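Local coordinates for putative lipoprotein (Bacteroides fragilis, PDB 3QNK) that probably serves as a SusD-like outer-membrane lipoprotein that captures glycans at the cell surface for uptake by a partner transporter, at residues B[278-283]-B[443-448]; B[104-109]-B[166-171]; B[74-79]-B[123-128]. All coordinates share one frame; numbering follows the deposited sequence.

Contact 1 of 3, residues B[278-283]-B[443-448]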
# COMPACT_ATOMS: atom_id res chain seq x y z
N GLN B 278 25.11 14.45 18.24
CA GLN B 278 26.04 14.81 19.28
C GLN B 278 25.24 15.02 20.59
O GLN B 278 25.74 14.67 21.66
CB GLN B 278 26.84 16.05 18.86
CG GLN B 278 28.06 16.30 19.72
CD GLN B 278 28.87 15.05 19.92
OE1 GLN B 278 29.16 14.30 18.97
NE2 GLN B 278 29.16 14.75 21.18
N GLU B 279 23.98 15.45 20.49
CA GLU B 279 23.08 15.66 21.65
C GLU B 279 22.81 14.34 22.39
O GLU B 279 22.77 14.34 23.63
CB GLU B 279 21.75 16.29 21.22
CG GLU B 279 21.90 17.77 20.96
CD GLU B 279 22.39 18.22 19.60
OE1 GLU B 279 22.63 17.35 18.73
OE2 GLU B 279 22.57 19.45 19.42
N LEU B 280 22.66 13.24 21.64
CA LEU B 280 22.50 11.94 22.25
C LEU B 280 23.83 11.46 22.82
O LEU B 280 23.85 10.93 23.93
CB LEU B 280 21.93 10.90 21.28
CG LEU B 280 21.85 9.47 21.79
CD1 LEU B 280 20.90 9.33 23.02
CD2 LEU B 280 21.46 8.54 20.68
N ILE B 281 24.94 11.64 22.08
CA ILE B 281 26.25 11.20 22.54
C ILE B 281 26.56 11.89 23.87
O ILE B 281 27.01 11.22 24.82
CB ILE B 281 27.34 11.42 21.44
CG1 ILE B 281 27.45 10.20 20.51
CG2 ILE B 281 28.72 11.67 22.04
CD1 ILE B 281 26.32 9.84 19.72
N ASP B 282 26.23 13.19 23.97
CA ASP B 282 26.45 14.00 25.17
C ASP B 282 25.68 13.50 26.38
O ASP B 282 26.11 13.74 27.51
CB ASP B 282 26.06 15.47 24.90
CG ASP B 282 27.08 16.28 24.09
OD1 ASP B 282 28.24 15.80 23.92
OD2 ASP B 282 26.73 17.41 23.66
N ALA B 283 24.53 12.81 26.15
CA ALA B 283 23.63 12.31 27.18
C ALA B 283 24.12 10.98 27.82
O ALA B 283 23.64 10.62 28.90
CB ALA B 283 22.25 12.14 26.60
N ARG B 443 15.38 6.73 30.46
CA ARG B 443 14.53 6.14 29.44
C ARG B 443 15.12 6.37 28.05
O ARG B 443 15.09 5.48 27.20
CB ARG B 443 13.12 6.72 29.53
CG ARG B 443 12.13 5.74 28.95
CD ARG B 443 10.77 6.33 28.69
NE ARG B 443 9.94 5.30 28.10
CZ ARG B 443 9.15 4.49 28.79
NH1 ARG B 443 9.03 4.63 30.10
NH2 ARG B 443 8.46 3.55 28.17
N ARG B 444 15.64 7.58 27.83
CA ARG B 444 16.19 7.96 26.55
C ARG B 444 17.39 7.07 26.20
O ARG B 444 17.47 6.60 25.08
CB ARG B 444 16.56 9.45 26.53
CG ARG B 444 17.10 9.85 25.17
CD ARG B 444 17.73 11.20 25.18
NE ARG B 444 18.07 11.60 23.82
CZ ARG B 444 18.55 12.79 23.50
NH1 ARG B 444 18.78 13.70 24.44
NH2 ARG B 444 18.83 13.08 22.24
N ILE B 445 18.30 6.85 27.15
CA ILE B 445 19.50 6.06 26.95
C ILE B 445 19.15 4.57 26.83
O ILE B 445 19.68 3.86 25.96
CB ILE B 445 20.50 6.32 28.09
CG1 ILE B 445 20.95 7.80 28.13
CG2 ILE B 445 21.70 5.37 28.04
CD1 ILE B 445 21.69 8.35 26.84
N GLU B 446 18.24 4.10 27.69
CA GLU B 446 17.84 2.71 27.69
C GLU B 446 17.20 2.30 26.39
O GLU B 446 17.50 1.22 25.85
CB GLU B 446 16.87 2.42 28.85
CG GLU B 446 16.68 0.92 29.12
CD GLU B 446 17.95 0.16 29.46
OE1 GLU B 446 18.95 0.79 29.87
OE2 GLU B 446 17.97 -1.07 29.25
N PHE B 447 16.28 3.14 25.92
CA PHE B 447 15.48 2.80 24.76
C PHE B 447 15.88 3.54 23.48
O PHE B 447 15.09 3.55 22.53
CB PHE B 447 13.98 2.96 25.09
CG PHE B 447 13.58 1.83 26.00
CD1 PHE B 447 13.47 0.52 25.51
CD2 PHE B 447 13.41 2.04 27.37
CE1 PHE B 447 13.21 -0.54 26.37
CE2 PHE B 447 13.11 0.97 28.22
CZ PHE B 447 13.04 -0.32 27.72
N ALA B 448 17.15 4.02 23.39
CA ALA B 448 17.61 4.69 22.18
C ALA B 448 17.56 3.70 21.00
O ALA B 448 17.92 2.54 21.16
CB ALA B 448 19.02 5.23 22.38
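Glu279 opens the contact through its backbone: its O lies 4.1 Å from Arg444 NH1, a distance of approach rather than of bonding, and its carboxylate turns off to His471.

Leu280 contributes most from this helix. Its CD1 reaches Arg444 NE at 3.7 Å and the CD1 methyl of Ile445 at 4.0 Å, while the other branch, CD2, approaches Ala448 CB more loosely. The guanidinium of Arg444 lies with one face against Leu280 CA, and NH2 is 3.8 Å from that atom. Arg444 gets there because its chain is fully extended, with chi1 -178° followed by trans torsions through CG, CD and NE, so that it spans the gap between the helices and brings its NE and NH2 against Leu280. Its NE bonds to Asn45 OD1, a partner from a distant part of the sequence that helps fix the plane.

Asp282, on the flank that does not touch 443-448, reinforces this turn of helix 278-283 from within, its OD1 accepting a hydrogen bond from Gln278 NE2.

Ala283 meets the tip of Ile445: CB to CD1 is 3.8 Å, and the same methyl is 3.6 Å from Ala283 O. The nearest CA atoms, those of Ala283 and Ile445, are still 7.5 Å apart, so methyl-bearing branches and the arginine fill the space between the backbones.

The contact thus packs the short helix 278-283 against the C-terminal end of helix 432-446. Helix 317-322 touches both segments, through Ile281 on one and Ile445 and Ala448 on the other, and strand 469-475 borders Gln278 and Glu279.

Contact 2 of 3, residues B[104-109]-B[166-171]; sequences KSRLTG and MLPASY
Met166, a selenomethionine, lies along one side of helix 101-126 and has the largest area buried here. Its CE methyl lies 3.3 Å from Ser105 O and 3.5 Å from Ser105 OG, and also touches Thr108 CB; the bend at chi3, 94°, turns this methyl in among the three atoms. Nearer the backbone, Met166 CB is 3.9 Å from Gly109 CA. The absence of a side chain at Gly109 permits this close approach, with CA atoms 5.0 Å apart, and Leu167 CD2 also reaches Gly109 C at 3.6 Å.

Arg106 covers the other flank. Its CG meets Pro168 CD at 4.0 Å, the two side chains crossing nearly at right angles, and its NE comes to the edge of the Tyr171 ring, 3.7 Å from CE1. Guanidinium and ring planes are 44° apart, which rules out a parallel stack.

Further out, Pro168 CG rests over one face of Tyr171 within the loop, Tyr171 OH bonds to Ala179 O, and Arg106 NH1 forms a salt bridge with Glu103. Thr108 is steadied by its own helix, OG1 and N reaching Lys104 O from opposite faces of the carbonyl plane.

The contact lays the exit from helix 149-166, and the loop leading on to helix 181-194, across the N-terminal part of helix 101-126, whose Leu107 and Thr108 pack on helix 76-93.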
# COMPACT_ATOMS: atom_id res chain seq x y z
N LYS B 104 -9.28 -22.56 21.30
CA LYS B 104 -10.08 -21.46 20.77
C LYS B 104 -9.91 -20.22 21.64
O LYS B 104 -9.68 -19.14 21.10
CB LYS B 104 -11.55 -21.88 20.69
CG LYS B 104 -12.26 -21.36 19.46
CD LYS B 104 -13.49 -22.20 19.10
CE LYS B 104 -14.77 -21.63 19.66
NZ LYS B 104 -15.96 -22.19 18.97
N SER B 105 -9.94 -20.38 22.98
CA SER B 105 -9.76 -19.29 23.96
C SER B 105 -8.37 -18.66 23.85
O SER B 105 -8.28 -17.44 23.76
CB SER B 105 -9.99 -19.78 25.38
OG SER B 105 -9.83 -18.72 26.30
N ARG B 106 -7.30 -19.48 23.86
CA ARG B 106 -5.91 -19.04 23.76
C ARG B 106 -5.72 -18.26 22.42
O ARG B 106 -5.21 -17.14 22.46
CB ARG B 106 -4.94 -20.24 23.91
CG ARG B 106 -3.45 -20.00 23.54
CD ARG B 106 -3.18 -20.56 22.14
NE ARG B 106 -1.99 -21.42 22.03
CZ ARG B 106 -1.95 -22.71 22.36
NH1 ARG B 106 -3.01 -23.29 22.92
NH2 ARG B 106 -0.84 -23.41 22.18
N LEU B 107 -6.19 -18.82 21.27
CA LEU B 107 -6.09 -18.14 19.96
C LEU B 107 -6.82 -16.80 19.98
O LEU B 107 -6.26 -15.82 19.50
CB LEU B 107 -6.62 -18.99 18.81
CG LEU B 107 -5.88 -20.28 18.46
CD1 LEU B 107 -6.66 -21.11 17.44
CD2 LEU B 107 -4.46 -20.01 17.97
N THR B 108 -8.04 -16.75 20.55
CA THR B 108 -8.83 -15.51 20.66
C THR B 108 -8.02 -14.45 21.44
O THR B 108 -8.01 -13.30 21.03
CB THR B 108 -10.20 -15.78 21.27
OG1 THR B 108 -10.82 -16.83 20.54
CG2 THR B 108 -11.11 -14.57 21.24
N GLY B 109 -7.32 -14.88 22.49
CA GLY B 109 -6.47 -14.02 23.30
C GLY B 109 -5.36 -13.39 22.48
O GLY B 109 -5.10 -12.20 22.62
N MSE B 166 -6.90 -14.50 28.86
CA MSE B 166 -6.95 -15.67 27.96
C MSE B 166 -5.61 -16.25 27.50
O MSE B 166 -5.59 -17.37 26.98
CB MSE B 166 -7.74 -15.30 26.71
CG MSE B 166 -9.15 -14.86 27.04
SE MSE B 166 -10.01 -14.12 25.51
CE MSE B 166 -10.87 -15.71 24.91
N LEU B 167 -4.51 -15.51 27.64
CA LEU B 167 -3.20 -15.98 27.19
C LEU B 167 -2.42 -16.77 28.26
O LEU B 167 -2.55 -16.48 29.46
CB LEU B 167 -2.34 -14.81 26.72
CG LEU B 167 -2.75 -14.14 25.41
CD1 LEU B 167 -1.86 -12.94 25.11
CD2 LEU B 167 -2.70 -15.11 24.27
N PRO B 168 -1.57 -17.76 27.84
CA PRO B 168 -0.71 -18.44 28.83
C PRO B 168 0.52 -17.58 29.17
O PRO B 168 0.87 -16.68 28.40
CB PRO B 168 -0.31 -19.72 28.10
CG PRO B 168 -0.30 -19.35 26.67
CD PRO B 168 -1.29 -18.23 26.46
N ALA B 169 1.18 -17.86 30.30
CA ALA B 169 2.38 -17.14 30.69
C ALA B 169 3.58 -17.61 29.86
O ALA B 169 4.51 -16.83 29.62
CB ALA B 169 2.66 -17.33 32.17
N SER B 170 3.54 -18.87 29.41
CA SER B 170 4.60 -19.49 28.64
C SER B 170 4.06 -20.48 27.62
O SER B 170 2.93 -20.94 27.75
CB SER B 170 5.56 -20.21 29.59
OG SER B 170 6.75 -20.58 28.91
N TYR B 171 4.90 -20.81 26.63
CA TYR B 171 4.61 -21.80 25.59
C TYR B 171 5.66 -22.93 25.57
O TYR B 171 6.75 -22.77 26.14
CB TYR B 171 4.58 -21.14 24.20
CG TYR B 171 3.39 -20.23 23.98
CD1 TYR B 171 2.18 -20.74 23.51
CD2 TYR B 171 3.48 -18.86 24.22
CE1 TYR B 171 1.09 -19.90 23.30
CE2 TYR B 171 2.39 -18.02 24.04
CZ TYR B 171 1.19 -18.54 23.57
OH TYR B 171 0.11 -17.72 23.38

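Contact 3 of 3, residues B[74-79]-B[123-128]; sequences DDVWED and VKRYGG. With PO4 (phosphate ion), chain F.
Tyr126, Trp77 and Arg125 have the most surface buried here, and Tyr126 is central. The CE3 edge of Trp77 points into one face of the Tyr126 ring, 3.7 Å from CG, in an edge-to-face pair whose planes stand at 87° with centroids 5.1 Å apart. Arg125 CB lies against the opposite face, toward the rim, so the phenol is held on both sides. Its OH accepts a hydrogen bond from Trp77 N at 2.9 Å, in the first turn of helix 76-93, and is bonded as well to Asp73 OD2.

Arg125 crosses Val76 at about a right angle, with Val76 CG2 3.5 Å from Arg125 CZ, over the centre of the guanidinium. The chain bends at chi3, 137°, and the plane is then set by polar partners at its edge. Arg125 NH2 donates to Asp74 OD2 at 2.7 Å, nearly in the guanidinium plane and on the anti lone pair of the carboxylate, whose own plane is turned 81° away. NH1 and NH2 both bond O1 of a phosphate ion, each at 3.2 Å, and NH1 also pairs with Glu121.

Asp74 OD1 is taken by Arg42, so acid and base groups form a small network. The phosphate probably came from the crystallisation liquor; its place beside Arg125 is consistent with a guanidinium that can still take an anion while paired with Asp74 and Glu121. In the Tyr126–Trp77 pair, hydroxyl and ring face are both engaged.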
# COMPACT_ATOMS: atom_id res chain seq x y z
N ASP B 74 3.31 7.48 7.20
CA ASP B 74 3.89 6.18 6.88
C ASP B 74 2.80 5.19 6.52
O ASP B 74 2.95 3.98 6.76
CB ASP B 74 4.75 5.67 8.06
CG ASP B 74 5.73 6.70 8.63
OD1 ASP B 74 6.31 7.49 7.82
OD2 ASP B 74 5.93 6.71 9.87
N ASP B 75 1.67 5.70 5.97
CA ASP B 75 0.47 4.97 5.52
C ASP B 75 -0.14 4.15 6.62
O ASP B 75 -0.80 3.13 6.33
CB ASP B 75 0.82 4.08 4.31
CG ASP B 75 1.35 4.85 3.10
OD1 ASP B 75 0.58 5.66 2.53
OD2 ASP B 75 2.50 4.59 2.69
N VAL B 76 0.06 4.58 7.90
CA VAL B 76 -0.43 3.81 9.05
C VAL B 76 -1.98 3.75 9.06
O VAL B 76 -2.51 2.66 9.24
CB VAL B 76 0.19 4.26 10.38
CG1 VAL B 76 -0.55 3.65 11.60
CG2 VAL B 76 1.66 3.84 10.43
N TRP B 77 -2.68 4.87 8.80
CA TRP B 77 -4.14 4.89 8.75
C TRP B 77 -4.68 3.87 7.70
O TRP B 77 -5.48 3.00 8.06
CB TRP B 77 -4.64 6.31 8.45
CG TRP B 77 -6.13 6.47 8.58
CD1 TRP B 77 -7.08 6.08 7.69
CD2 TRP B 77 -6.83 7.13 9.65
NE1 TRP B 77 -8.33 6.47 8.12
CE2 TRP B 77 -8.21 7.10 9.33
CE3 TRP B 77 -6.43 7.72 10.87
CZ2 TRP B 77 -9.20 7.62 10.18
CZ3 TRP B 77 -7.41 8.23 11.71
CH2 TRP B 77 -8.77 8.18 11.37
N GLU B 78 -4.19 3.93 6.46
CA GLU B 78 -4.54 3.05 5.35
C GLU B 78 -4.28 1.55 5.66
O GLU B 78 -5.20 0.72 5.54
CB GLU B 78 -3.72 3.45 4.12
CG GLU B 78 -4.16 2.79 2.82
CD GLU B 78 -3.31 3.09 1.60
OE1 GLU B 78 -2.60 4.12 1.59
OE2 GLU B 78 -3.38 2.30 0.63
N ASP B 79 -3.04 1.24 6.06
CA ASP B 79 -2.58 -0.11 6.30
C ASP B 79 -3.15 -0.79 7.54
O ASP B 79 -3.45 -1.99 7.50
CB ASP B 79 -1.04 -0.11 6.40
CG ASP B 79 -0.27 0.26 5.13
OD1 ASP B 79 -0.88 0.25 4.04
OD2 ASP B 79 0.95 0.54 5.24
N VAL B 123 -3.41 5.03 17.27
CA VAL B 123 -3.73 5.98 18.35
C VAL B 123 -2.50 6.78 18.77
O VAL B 123 -2.62 8.00 18.90
CB VAL B 123 -4.42 5.29 19.55
CG1 VAL B 123 -4.64 6.25 20.72
CG2 VAL B 123 -5.75 4.71 19.11
N LYS B 124 -1.31 6.14 18.91
CA LYS B 124 -0.09 6.86 19.31
C LYS B 124 0.31 7.95 18.26
O LYS B 124 1.02 8.88 18.61
CB LYS B 124 1.09 5.90 19.63
CG LYS B 124 1.61 5.07 18.46
CD LYS B 124 2.95 4.38 18.79
CE LYS B 124 2.84 3.04 19.48
NZ LYS B 124 4.07 2.75 20.30
N ARG B 125 -0.23 7.89 17.05
CA ARG B 125 0.06 8.79 15.95
C ARG B 125 -1.01 9.85 15.76
O ARG B 125 -0.72 11.04 15.92
CB ARG B 125 0.24 8.01 14.63
CG ARG B 125 1.51 7.20 14.54
CD ARG B 125 1.51 6.38 13.27
NE ARG B 125 2.79 6.39 12.56
CZ ARG B 125 3.75 5.49 12.76
NH1 ARG B 125 3.61 4.56 13.68
NH2 ARG B 125 4.88 5.54 12.06
N TYR B 126 -2.24 9.42 15.42
CA TYR B 126 -3.37 10.30 15.10
C TYR B 126 -4.22 10.73 16.32
O TYR B 126 -4.96 11.71 16.21
CB TYR B 126 -4.29 9.61 14.07
CG TYR B 126 -3.57 9.03 12.87
CD1 TYR B 126 -3.24 9.83 11.78
CD2 TYR B 126 -3.24 7.68 12.81
CE1 TYR B 126 -2.58 9.31 10.67
CE2 TYR B 126 -2.59 7.15 11.70
CZ TYR B 126 -2.26 7.97 10.63
OH TYR B 126 -1.64 7.44 9.53
N GLY B 127 -4.13 10.01 17.44
CA GLY B 127 -4.92 10.27 18.63
C GLY B 127 -6.19 9.47 18.50
O GLY B 127 -6.12 8.26 18.26
N GLY B 128 -7.33 10.13 18.57
CA GLY B 128 -8.59 9.42 18.35
C GLY B 128 -8.70 8.91 16.93
O GLY B 128 -8.30 9.59 15.98
P PO4 F . 5.73 0.94 12.23
O1 PO4 F . 5.73 2.52 12.53
O2 PO4 F . 4.91 0.59 10.85
O3 PO4 F . 7.22 0.33 12.42
O4 PO4 F . 4.93 0.20 13.38

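Overall arrangement
Contacts 2 and 3 share helix 101-126, one near its beginning and the other at its end, and their centres lie about 27 Å apart, so this helix spans the distance between them. Their segments alternate along the chain, and both lie in its N-terminal part. Contact 1 closes later, in the C-terminal half, on the other side of the chain's centre from both. Its centre is about 26 Å from that of contact 3 and about 37 Å from that of contact 2, with nearest atoms about 9 Å and 19 Å apart; for contacts 2 and 3 the nearest atoms are about 17 Å apart, so no two contacts touch. Of the three, contact 3 holds the phosphate ion.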